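Local coordinates for protein beta-xylosidase (Uncultured organism, PDB 4MLG) that probably removes xylose units from the ends of xylo-oligosaccharides as a beta-xylosidase of glycoside hydrolase family 43, with a calcium ion bound in its beta-propeller, at residues K49-F54 and M97-K102; I76-R81 and I107-V112; G145-Y150 and E190-F195; Q158-R163 and A171-G176. All blocks are in the same frame, centred on the assembly; numbering follows the deposited sequence.

Contact 1. Residues K49-F54 and M97-K102; sequences KDYHVF and MYFPLK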
# COMPACT_ATOMS: atom_id res chain seq x y z
N LYS A 49 -11.67 -13.62 10.11
CA LYS A 49 -10.74 -14.30 9.22
C LYS A 49 -11.39 -15.09 8.09
O LYS A 49 -10.70 -15.73 7.30
CB LYS A 49 -9.81 -15.22 10.03
CG LYS A 49 -10.54 -16.19 10.94
CD LYS A 49 -9.56 -17.02 11.75
CE LYS A 49 -10.28 -17.94 12.72
NZ LYS A 49 -9.34 -18.79 13.50
N ASP A 50 -12.72 -15.05 8.00
CA ASP A 50 -13.42 -15.78 6.95
C ASP A 50 -14.80 -15.21 6.61
O ASP A 50 -15.30 -14.30 7.27
CB ASP A 50 -13.53 -17.26 7.30
CG ASP A 50 -14.35 -17.50 8.55
OD1 ASP A 50 -14.48 -16.57 9.37
OD2 ASP A 50 -14.86 -18.63 8.72
N TYR A 51 -15.41 -15.76 5.56
CA TYR A 51 -16.74 -15.35 5.12
C TYR A 51 -17.68 -16.54 4.98
O TYR A 51 -17.33 -17.55 4.38
CB TYR A 51 -16.66 -14.62 3.77
CG TYR A 51 -16.08 -13.23 3.83
CD1 TYR A 51 -16.32 -12.40 4.91
CD2 TYR A 51 -15.29 -12.75 2.80
CE1 TYR A 51 -15.79 -11.12 4.97
CE2 TYR A 51 -14.76 -11.48 2.84
CZ TYR A 51 -15.01 -10.67 3.93
OH TYR A 51 -14.48 -9.40 3.97
N HIS A 52 -18.88 -16.40 5.53
CA HIS A 52 -19.95 -17.36 5.28
C HIS A 52 -20.98 -16.73 4.34
O HIS A 52 -20.97 -15.51 4.14
CB HIS A 52 -20.63 -17.78 6.59
CG HIS A 52 -19.82 -18.72 7.42
ND1 HIS A 52 -20.18 -20.04 7.63
CD2 HIS A 52 -18.66 -18.54 8.10
CE1 HIS A 52 -19.29 -20.62 8.40
NE2 HIS A 52 -18.35 -19.74 8.70
N VAL A 53 -21.85 -17.54 3.77
CA VAL A 53 -22.92 -17.04 2.91
C VAL A 53 -24.26 -17.65 3.28
O VAL A 53 -24.43 -18.87 3.26
CB VAL A 53 -22.63 -17.31 1.42
CG1 VAL A 53 -23.85 -16.99 0.57
CG2 VAL A 53 -21.43 -16.50 0.95
N PHE A 54 -25.22 -16.79 3.64
CA PHE A 54 -26.55 -17.25 4.02
C PHE A 54 -27.59 -16.87 2.96
O PHE A 54 -27.47 -15.83 2.31
CB PHE A 54 -26.95 -16.68 5.38
CG PHE A 54 -26.00 -17.04 6.49
CD1 PHE A 54 -26.10 -18.25 7.14
CD2 PHE A 54 -25.00 -16.16 6.87
CE1 PHE A 54 -25.23 -18.58 8.16
CE2 PHE A 54 -24.13 -16.48 7.89
CZ PHE A 54 -24.24 -17.70 8.54
N MET A 97 -16.99 -10.58 -5.40
CA MET A 97 -16.95 -10.23 -3.99
C MET A 97 -15.83 -9.24 -3.70
O MET A 97 -14.67 -9.50 -4.03
CB MET A 97 -16.78 -11.47 -3.12
CG MET A 97 -16.56 -11.17 -1.65
SD MET A 97 -16.37 -12.65 -0.64
CE MET A 97 -17.97 -13.41 -0.85
N TYR A 98 -16.17 -8.11 -3.09
CA TYR A 98 -15.18 -7.10 -2.75
C TYR A 98 -14.94 -7.06 -1.25
O TYR A 98 -15.80 -6.64 -0.48
CB TYR A 98 -15.61 -5.73 -3.27
CG TYR A 98 -15.65 -5.64 -4.78
CD1 TYR A 98 -14.58 -5.11 -5.49
CD2 TYR A 98 -16.75 -6.09 -5.49
CE1 TYR A 98 -14.61 -5.02 -6.86
CE2 TYR A 98 -16.79 -6.01 -6.87
CZ TYR A 98 -15.72 -5.48 -7.55
OH TYR A 98 -15.75 -5.40 -8.92
N PHE A 99 -13.76 -7.51 -0.83
CA PHE A 99 -13.43 -7.62 0.58
C PHE A 99 -12.30 -6.67 0.98
O PHE A 99 -11.34 -6.50 0.23
CB PHE A 99 -13.05 -9.06 0.94
CG PHE A 99 -11.88 -9.59 0.15
CD1 PHE A 99 -10.59 -9.46 0.62
CD2 PHE A 99 -12.08 -10.24 -1.06
CE1 PHE A 99 -9.52 -9.95 -0.10
CE2 PHE A 99 -11.02 -10.73 -1.79
CZ PHE A 99 -9.73 -10.58 -1.30
N PRO A 100 -12.42 -6.05 2.16
CA PRO A 100 -11.35 -5.24 2.73
C PRO A 100 -10.41 -6.12 3.55
O PRO A 100 -10.86 -7.07 4.20
CB PRO A 100 -12.11 -4.28 3.65
CG PRO A 100 -13.29 -5.06 4.09
CD PRO A 100 -13.65 -6.00 2.97
N LEU A 101 -9.12 -5.82 3.50
CA LEU A 101 -8.12 -6.63 4.18
C LEU A 101 -6.80 -5.88 4.25
O LEU A 101 -6.32 -5.37 3.24
CB LEU A 101 -7.92 -7.96 3.44
CG LEU A 101 -6.97 -8.99 4.05
CD1 LEU A 101 -7.61 -9.68 5.24
CD2 LEU A 101 -6.56 -10.00 3.00
N LYS A 102 -6.23 -5.80 5.45
CA LYS A 102 -4.91 -5.21 5.59
C LYS A 102 -3.91 -6.08 4.85
O LYS A 102 -3.94 -7.31 4.98
CB LYS A 102 -4.52 -5.10 7.07
CG LYS A 102 -5.33 -4.10 7.88
CD LYS A 102 -4.77 -3.97 9.28
CE LYS A 102 -5.50 -2.92 10.10
NZ LYS A 102 -4.94 -2.84 11.48
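Strands 50-54 and 97-102 run roughly antiparallel, at 154° between their N-to-C directions, and come within 10.5 Å axis to axis, with Tyr-51 nearest to Phe-99. That spacing is the packing of one sheet on the next: the strands belong to neighbouring blades of the beta-propeller, and between these two segments side chains make the whole contact. Tyr-51 carries most of it. Its CG stands anti to the carbonyl carbon (chi1 -73°), which sends the ring across to the other blade with the CD2-CE2 side leading. CD2 meets Met-97 SD at 3.6 Å; the sulfur stands oblique to the ring, 4.7 Å from its centroid, in a Met-aromatic contact. One atom further along, CE2 rests against Phe-99 CB at 3.5 Å, and this methylene lies at the Tyr-51 edge, near the ring plane. The Phe-99 ring turns off toward Leu-83 and Ile-76. The tyrosine hydroxyl is buried and is satisfied by a hydrogen bond to Trp-84 O, of the residue just before the calcium ligand Asp-85 in the chain. With an alanine in place of Tyr-51, Met-97 SD would lose its ring and Trp-84 O its hydroxyl partner, and a gap would probably open between the blades. At the far end of the tyrosine, OH also packs on the proline ring of Pro-100, 3.6 Å from its CD.

Contact 2. Residues I76-R81 and I107-V112; sequences IPWAGR and IFRIGV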
# COMPACT_ATOMS: atom_id res chain seq x y z
N ILE A 76 -6.12 -16.30 0.56
CA ILE A 76 -5.75 -15.05 -0.09
C ILE A 76 -4.23 -14.88 -0.11
O ILE A 76 -3.59 -14.90 0.93
CB ILE A 76 -6.40 -13.84 0.60
CG1 ILE A 76 -7.91 -14.06 0.75
CG2 ILE A 76 -6.13 -12.56 -0.17
CD1 ILE A 76 -8.61 -12.96 1.52
N PRO A 77 -3.65 -14.74 -1.32
CA PRO A 77 -2.19 -14.68 -1.50
C PRO A 77 -1.54 -13.44 -0.88
O PRO A 77 -0.45 -13.54 -0.33
CB PRO A 77 -2.03 -14.65 -3.02
CG PRO A 77 -3.30 -15.25 -3.55
CD PRO A 77 -4.36 -14.79 -2.60
N TRP A 78 -2.20 -12.29 -0.99
CA TRP A 78 -1.64 -11.04 -0.48
C TRP A 78 -2.08 -10.77 0.95
O TRP A 78 -1.90 -9.67 1.47
CB TRP A 78 -2.04 -9.86 -1.38
CG TRP A 78 -3.52 -9.60 -1.43
CD1 TRP A 78 -4.44 -10.24 -2.21
CD2 TRP A 78 -4.25 -8.62 -0.67
NE1 TRP A 78 -5.69 -9.72 -1.98
CE2 TRP A 78 -5.60 -8.73 -1.04
CE3 TRP A 78 -3.88 -7.67 0.28
CZ2 TRP A 78 -6.60 -7.92 -0.49
CZ3 TRP A 78 -4.87 -6.87 0.83
CH2 TRP A 78 -6.21 -6.99 0.44
N ALA A 79 -2.66 -11.79 1.59
CA ALA A 79 -3.29 -11.62 2.89
C ALA A 79 -2.36 -11.19 4.01
O ALA A 79 -1.24 -11.70 4.14
CB ALA A 79 -4.03 -12.89 3.28
N GLY A 80 -2.84 -10.25 4.81
CA GLY A 80 -2.19 -9.87 6.05
C GLY A 80 -3.06 -10.32 7.20
O GLY A 80 -2.81 -11.37 7.79
N ARG A 81 -4.10 -9.54 7.50
CA ARG A 81 -5.04 -9.89 8.55
C ARG A 81 -6.35 -9.10 8.46
O ARG A 81 -6.41 -8.07 7.79
CB ARG A 81 -4.41 -9.69 9.93
CG ARG A 81 -3.91 -8.28 10.19
CD ARG A 81 -3.08 -8.23 11.47
NE ARG A 81 -2.56 -6.89 11.73
CZ ARG A 81 -3.11 -6.03 12.59
NH1 ARG A 81 -4.21 -6.37 13.26
NH2 ARG A 81 -2.57 -4.84 12.77
N ILE A 107 -1.72 -2.25 5.86
CA ILE A 107 -2.46 -1.18 5.20
C ILE A 107 -3.72 -1.76 4.57
O ILE A 107 -3.65 -2.71 3.80
CB ILE A 107 -1.61 -0.49 4.12
CG1 ILE A 107 -0.31 0.03 4.72
CG2 ILE A 107 -2.39 0.64 3.48
CD1 ILE A 107 0.59 0.73 3.72
N PHE A 108 -4.88 -1.18 4.90
CA PHE A 108 -6.14 -1.70 4.39
C PHE A 108 -6.26 -1.54 2.88
O PHE A 108 -6.15 -0.44 2.34
CB PHE A 108 -7.34 -1.05 5.10
CG PHE A 108 -7.99 -1.94 6.11
CD1 PHE A 108 -8.63 -3.11 5.72
CD2 PHE A 108 -7.98 -1.61 7.46
CE1 PHE A 108 -9.23 -3.93 6.66
CE2 PHE A 108 -8.58 -2.43 8.40
CZ PHE A 108 -9.20 -3.59 8.00
N ARG A 109 -6.45 -2.67 2.20
CA ARG A 109 -6.66 -2.69 0.76
C ARG A 109 -7.97 -3.41 0.48
O ARG A 109 -8.59 -3.96 1.39
CB ARG A 109 -5.51 -3.41 0.06
CG ARG A 109 -4.13 -2.82 0.31
CD ARG A 109 -4.01 -1.41 -0.25
NE ARG A 109 -2.63 -0.95 -0.29
CZ ARG A 109 -2.24 0.24 -0.75
NH1 ARG A 109 -3.15 1.09 -1.22
NH2 ARG A 109 -0.96 0.57 -0.75
N ILE A 110 -8.39 -3.39 -0.78
CA ILE A 110 -9.62 -4.07 -1.17
C ILE A 110 -9.34 -5.08 -2.28
O ILE A 110 -8.80 -4.73 -3.33
CB ILE A 110 -10.69 -3.07 -1.63
CG1 ILE A 110 -11.08 -2.15 -0.47
CG2 ILE A 110 -11.92 -3.81 -2.16
CD1 ILE A 110 -12.12 -1.10 -0.84
N GLY A 111 -9.70 -6.34 -2.04
CA GLY A 111 -9.45 -7.40 -2.99
C GLY A 111 -10.71 -7.90 -3.66
O GLY A 111 -11.82 -7.60 -3.22
N VAL A 112 -10.54 -8.68 -4.73
CA VAL A 112 -11.66 -9.22 -5.48
C VAL A 112 -11.67 -10.75 -5.48
O VAL A 112 -10.65 -11.38 -5.76
CB VAL A 112 -11.66 -8.71 -6.93
CG1 VAL A 112 -12.80 -9.34 -7.72
CG2 VAL A 112 -11.76 -7.20 -6.97
O HOH W 1 -7.95 -10.96 -4.00
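Trp-78 brings the six-membered part of its indole up to strand 108-112, obliquely, reaching from the type I turn of Ile-76 to Ala-79. The tight part is here: CZ3 packs on Arg-109 CB at 3.6 Å, CH2 touches the same methylene, and CZ2 lies 3.8 Å from Gly-111 N. A CB on Gly-111 would point at the indole, so the bare glycine backbone lets the ring settle close to the strand. The five-membered side is looser. There NE1 donates to a water lying in the ring plane, 3.3 Å from NE1, and that water in turn donates to Val-112 O, so NE1 is linked to Val-112 O through a single water, with both bonds long. Beyond CB and CG, Arg-109 turns away from the tryptophan; its guanidinium bonds to Ser-132 O and forms a salt bridge with Asp-103 of the second subunit. Replacing Trp-78 with an alanine would probably uncover Gly-111 and the Arg-109 methylenes and leave the bridging water without its NE1 donor. The turn lies in the connection from strand 64-72 to strand 81-91, and its indole covers strands 94-102 and 108-115, touching Phe-99 and Leu-101 on the first of them.

Contact 3. Residues G145-Y150 and E190-F195; sequences GEYYMY and EDMLEF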
# COMPACT_ATOMS: atom_id res chain seq x y z
N GLY A 145 -25.99 1.51 -16.11
CA GLY A 145 -25.33 0.33 -16.63
C GLY A 145 -23.97 0.09 -15.99
O GLY A 145 -23.40 -1.00 -16.12
N GLU A 146 -23.46 1.10 -15.30
CA GLU A 146 -22.16 1.00 -14.65
C GLU A 146 -22.28 0.50 -13.22
O GLU A 146 -23.37 0.48 -12.65
CB GLU A 146 -21.45 2.35 -14.67
CG GLU A 146 -21.29 2.97 -16.06
CD GLU A 146 -20.30 2.22 -16.94
OE1 GLU A 146 -19.50 1.42 -16.40
OE2 GLU A 146 -20.32 2.44 -18.17
N TYR A 147 -21.16 0.09 -12.64
CA TYR A 147 -21.12 -0.37 -11.25
C TYR A 147 -20.20 0.53 -10.43
O TYR A 147 -19.05 0.75 -10.80
CB TYR A 147 -20.64 -1.82 -11.18
CG TYR A 147 -21.68 -2.85 -11.59
CD1 TYR A 147 -22.17 -3.77 -10.68
CD2 TYR A 147 -22.17 -2.89 -12.89
CE1 TYR A 147 -23.12 -4.71 -11.05
CE2 TYR A 147 -23.12 -3.82 -13.27
CZ TYR A 147 -23.59 -4.73 -12.35
OH TYR A 147 -24.53 -5.66 -12.72
N TYR A 148 -20.72 1.06 -9.33
CA TYR A 148 -19.97 2.00 -8.51
C TYR A 148 -19.62 1.42 -7.14
O TYR A 148 -20.42 0.70 -6.54
CB TYR A 148 -20.77 3.30 -8.34
CG TYR A 148 -21.08 4.01 -9.64
CD1 TYR A 148 -20.23 5.00 -10.13
CD2 TYR A 148 -22.21 3.70 -10.37
CE1 TYR A 148 -20.51 5.65 -11.32
CE2 TYR A 148 -22.50 4.35 -11.56
CZ TYR A 148 -21.64 5.32 -12.03
OH TYR A 148 -21.93 5.97 -13.21
N MET A 149 -18.42 1.73 -6.66
CA MET A 149 -18.00 1.32 -5.32
C MET A 149 -18.01 2.50 -4.36
O MET A 149 -17.45 3.56 -4.66
CB MET A 149 -16.60 0.69 -5.34
CG MET A 149 -16.02 0.47 -3.94
SD MET A 149 -14.30 -0.07 -3.91
CE MET A 149 -14.45 -1.76 -4.49
N TYR A 150 -18.64 2.31 -3.20
CA TYR A 150 -18.61 3.31 -2.14
C TYR A 150 -17.85 2.73 -0.96
O TYR A 150 -18.24 1.70 -0.41
CB TYR A 150 -20.02 3.71 -1.73
CG TYR A 150 -20.84 4.29 -2.87
CD1 TYR A 150 -20.86 5.65 -3.11
CD2 TYR A 150 -21.57 3.46 -3.71
CE1 TYR A 150 -21.60 6.18 -4.16
CE2 TYR A 150 -22.31 3.98 -4.76
CZ TYR A 150 -22.32 5.34 -4.98
OH TYR A 150 -23.05 5.85 -6.02
N GLU A 190 -15.41 -2.61 -16.63
CA GLU A 190 -16.33 -3.70 -16.94
C GLU A 190 -15.90 -5.08 -16.42
O GLU A 190 -16.75 -5.89 -16.05
CB GLU A 190 -16.62 -3.76 -18.44
CG GLU A 190 -17.88 -4.54 -18.79
CD GLU A 190 -18.39 -4.22 -20.18
OE1 GLU A 190 -17.63 -3.64 -20.98
OE2 GLU A 190 -19.56 -4.54 -20.47
N ASP A 191 -14.60 -5.35 -16.39
CA ASP A 191 -14.12 -6.65 -15.92
C ASP A 191 -14.17 -6.75 -14.39
O ASP A 191 -13.90 -7.81 -13.83
CB ASP A 191 -12.72 -6.96 -16.46
CG ASP A 191 -11.65 -6.07 -15.85
OD1 ASP A 191 -11.99 -5.00 -15.32
OD2 ASP A 191 -10.46 -6.45 -15.91
N MET A 192 -14.52 -5.64 -13.75
CA MET A 192 -14.75 -5.59 -12.30
C MET A 192 -13.53 -5.97 -11.47
O MET A 192 -13.67 -6.39 -10.32
CB MET A 192 -15.95 -6.47 -11.92
CG MET A 192 -17.24 -6.09 -12.62
SD MET A 192 -17.89 -4.50 -12.07
CE MET A 192 -18.58 -4.94 -10.48
N LEU A 193 -12.34 -5.81 -12.04
CA LEU A 193 -11.11 -6.16 -11.33
C LEU A 193 -10.35 -4.92 -10.87
O LEU A 193 -9.57 -4.98 -9.91
CB LEU A 193 -10.21 -7.02 -12.22
CG LEU A 193 -10.81 -8.34 -12.71
CD1 LEU A 193 -9.78 -9.12 -13.51
CD2 LEU A 193 -11.33 -9.16 -11.55
N GLU A 194 -10.56 -3.80 -11.55
CA GLU A 194 -9.87 -2.56 -11.22
C GLU A 194 -10.80 -1.35 -11.28
O GLU A 194 -11.92 -1.45 -11.77
CB GLU A 194 -8.68 -2.34 -12.16
CG GLU A 194 -7.59 -3.40 -12.08
CD GLU A 194 -6.86 -3.40 -10.75
OE1 GLU A 194 -6.95 -2.39 -10.02
OE2 GLU A 194 -6.19 -4.40 -10.45
N PHE A 195 -10.31 -0.22 -10.78
CA PHE A 195 -11.05 1.03 -10.87
C PHE A 195 -10.99 1.55 -12.30
O PHE A 195 -10.00 1.34 -13.00
CB PHE A 195 -10.45 2.08 -9.92
CG PHE A 195 -10.59 1.73 -8.46
CD1 PHE A 195 -11.53 0.80 -8.04
CD2 PHE A 195 -9.79 2.34 -7.51
CE1 PHE A 195 -11.66 0.48 -6.69
CE2 PHE A 195 -9.91 2.03 -6.17
CZ PHE A 195 -10.84 1.09 -5.75
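Tyr-147 and Met-192 make one half of this contact, Met-149 and Phe-195 the other, and no hydrogen bond crosses between the segments. Tyr-147 touches the methionine from its CB onward, with Met-192 CE at 3.8 Å and Met-192 SD at 3.9 Å from that CB. At CG the same thioether end is still close, and CD1 meets Met-192 CE at 3.8 Å. The far side of the ring, with OH, points out past 190-195, and OH ends in a weak hydrogen bond to Phe-90 O. Met-192 gets there by curling: its chain bends at both chi2 (-68°) and chi3 (-77°), which folds SD and CE back over the root of the tyrosine, the two side chains crossing at about a right angle. The sulfur sits 4.8 Å from the centroid of the Tyr-147 ring, a Met-aromatic contact oblique to the ring.

Two residues along the strand, Met-149 points the same way and makes a second Met-aromatic contact. Its SD lies 3.9 Å from Phe-195 CE1 and a little further from CZ, so the sulfur meets the ring's outer end, 70° off the normal. Phe-195 also packs on Val-186 and Leu-188 of strand 184-188, one of the two strands that pair with 147-151. The loop between strands 184-188 and 200-205 thus folds back over its own sheet, two thioether-aromatic pairs closing it onto the antiparallel strands of a beta-propeller blade.

Contact 4. Residues Q158-R163 and A171-G176; sequences QLQRYR and ALLPEG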
# COMPACT_ATOMS: atom_id res chain seq x y z
N GLN A 158 -8.62 3.69 8.57
CA GLN A 158 -7.46 4.36 7.98
C GLN A 158 -7.82 5.41 6.92
O GLN A 158 -6.95 5.82 6.15
CB GLN A 158 -6.48 3.34 7.39
CG GLN A 158 -6.01 2.29 8.39
CD GLN A 158 -5.23 1.17 7.72
OE1 GLN A 158 -5.14 1.10 6.50
NE2 GLN A 158 -4.66 0.29 8.54
N LEU A 159 -9.08 5.83 6.88
CA LEU A 159 -9.52 6.81 5.90
C LEU A 159 -8.85 8.17 6.11
O LEU A 159 -8.66 8.93 5.16
CB LEU A 159 -11.05 6.96 5.94
CG LEU A 159 -11.71 7.88 4.90
CD1 LEU A 159 -11.51 7.35 3.49
CD2 LEU A 159 -13.20 8.03 5.21
N GLN A 160 -8.49 8.46 7.35
CA GLN A 160 -7.87 9.74 7.68
C GLN A 160 -6.40 9.80 7.27
O GLN A 160 -5.80 10.87 7.26
CB GLN A 160 -8.02 10.06 9.18
CG GLN A 160 -7.35 9.06 10.11
CD GLN A 160 -8.15 7.80 10.30
OE1 GLN A 160 -9.29 7.69 9.84
NE2 GLN A 160 -7.57 6.82 10.99
N ARG A 161 -5.83 8.65 6.92
CA ARG A 161 -4.45 8.59 6.47
C ARG A 161 -4.31 9.14 5.05
O ARG A 161 -3.19 9.38 4.58
CB ARG A 161 -3.92 7.16 6.52
CG ARG A 161 -3.82 6.57 7.92
CD ARG A 161 -3.27 5.15 7.86
NE ARG A 161 -3.06 4.57 9.18
CZ ARG A 161 -2.58 3.35 9.39
NH1 ARG A 161 -2.27 2.58 8.36
NH2 ARG A 161 -2.42 2.90 10.63
N TYR A 162 -5.43 9.33 4.37
CA TYR A 162 -5.42 9.71 2.96
C TYR A 162 -6.10 11.05 2.69
O TYR A 162 -7.13 11.37 3.28
CB TYR A 162 -6.07 8.62 2.11
CG TYR A 162 -5.48 7.24 2.29
CD1 TYR A 162 -4.47 6.78 1.45
CD2 TYR A 162 -5.93 6.40 3.30
CE1 TYR A 162 -3.93 5.52 1.62
CE2 TYR A 162 -5.39 5.14 3.47
CZ TYR A 162 -4.39 4.70 2.63
OH TYR A 162 -3.85 3.45 2.81
N ARG A 163 -5.50 11.83 1.80
CA ARG A 163 -6.14 13.02 1.25
C ARG A 163 -6.08 12.93 -0.27
O ARG A 163 -5.00 12.84 -0.85
CB ARG A 163 -5.46 14.30 1.73
CG ARG A 163 -5.80 14.69 3.17
CD ARG A 163 -7.31 14.73 3.39
NE ARG A 163 -7.66 15.27 4.70
CZ ARG A 163 -7.67 14.56 5.83
NH1 ARG A 163 -7.33 13.28 5.81
NH2 ARG A 163 -8.01 15.14 6.97
N ALA A 171 -1.28 10.79 9.71
CA ALA A 171 -2.73 10.81 9.67
C ALA A 171 -3.29 12.10 10.25
O ALA A 171 -2.70 12.69 11.16
CB ALA A 171 -3.30 9.61 10.42
N LEU A 172 -4.43 12.55 9.72
CA LEU A 172 -5.02 13.80 10.17
C LEU A 172 -6.54 13.70 10.26
O LEU A 172 -7.22 13.44 9.27
CB LEU A 172 -4.64 14.94 9.22
CG LEU A 172 -5.00 16.35 9.66
CD1 LEU A 172 -4.16 16.77 10.86
CD2 LEU A 172 -4.83 17.34 8.52
N LEU A 173 -7.07 13.89 11.47
CA LEU A 173 -8.51 13.90 11.69
C LEU A 173 -9.01 15.34 11.84
O LEU A 173 -8.57 16.05 12.75
CB LEU A 173 -8.87 13.08 12.92
CG LEU A 173 -8.92 11.56 12.76
CD1 LEU A 173 -9.01 10.87 14.11
CD2 LEU A 173 -10.09 11.16 11.87
N PRO A 174 -9.92 15.76 10.96
CA PRO A 174 -10.49 17.11 11.03
C PRO A 174 -11.22 17.33 12.35
O PRO A 174 -11.75 16.37 12.92
CB PRO A 174 -11.47 17.14 9.85
CG PRO A 174 -11.75 15.71 9.53
CD PRO A 174 -10.48 14.98 9.85
N GLU A 175 -11.24 18.57 12.84
CA GLU A 175 -11.86 18.86 14.13
C GLU A 175 -12.86 20.01 14.07
O GLU A 175 -12.66 20.99 13.35
CB GLU A 175 -10.79 19.19 15.17
CG GLU A 175 -9.87 18.04 15.55
CD GLU A 175 -8.84 18.44 16.59
OE1 GLU A 175 -8.56 19.65 16.72
OE2 GLU A 175 -8.31 17.54 17.28
N GLY A 176 -13.94 19.89 14.84
CA GLY A 176 -14.90 20.97 15.02
C GLY A 176 -15.57 21.46 13.75
O GLY A 176 -16.24 20.71 13.05
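Gln-160, in the short 3-10 turn 159-161, is where the first segment begins to touch 171-176. Its carbonyl oxygen accepts the amide of Leu-172, N to O 3.3 Å, in a nearly straight bond (175° at the hydrogen) that comes in from above the carbonyl plane. Its side chain leaves toward Leu-173, with CB 3.6 Å from Leu-173 CD2, before the bend at chi2 (-79°) takes the amide off to Trp-155 O and to Glu-169 of the second subunit.

Arg-161 follows, and only the root of its side chain takes part: CG lies 4.0 Å from Ala-171 CB. The extended remainder runs the other way, one guanidinium face passing over Gln-158 CG, to a salt bridge with Glu-169 of the second subunit. Tyr-162 turns its ring away from the contact, but its carbonyl oxygen is used, taking a hydrogen bond from Arg-163 NH1 at 3.2 Å.

Arg-163 is the last residue of the segment. Its chain bends at chi2 and brings the guanidinium edge-on to Leu-172 O, 3.0 Å from NH2, with the oxygen near the guanidinium plane. NH1 adds weak bonds to that same oxygen and to Gln-160 O, while NH2 also packs on Pro-174 CD at 3.8 Å. Both the N-H and the C=O of Leu-172 are therefore held. Because NH1 and NH2 of Arg-163 both donate to backbone carbonyls here, its grip depends on the path of the backbone more than on the side chains of 171-176, and the positive charge is probably eased by several carbonyl dipoles.

In the fold
Contacts 1 and 2 meet on one sheet, where strands 94-102 and 108-115 are neighbours: their centres are 10 Å apart, and Phe-99 O probably takes a hydrogen bond from Gly-111 N at 2.8 Å. Contact 3 lies 18 Å from both in centre-to-centre distance; Tyr-98 OH reaches Met-192 O at 2.7 Å in a weak hydrogen bond, and Ile-110 CD1 packs on Met-149 SD. Contact 4 joins contact 2 through Phe-108 N and Gln-158 OE1, 2.8 Å apart, and both reach the second subunit. The calcium ion, with Asp-85 and His-274 at its site, is about 9 Å from the side chain of Pro-100, 10 Å from Met-149 and 11 Å from Ile-110, so contacts 1 to 3 lie near the calcium site without reaching its ligand shell.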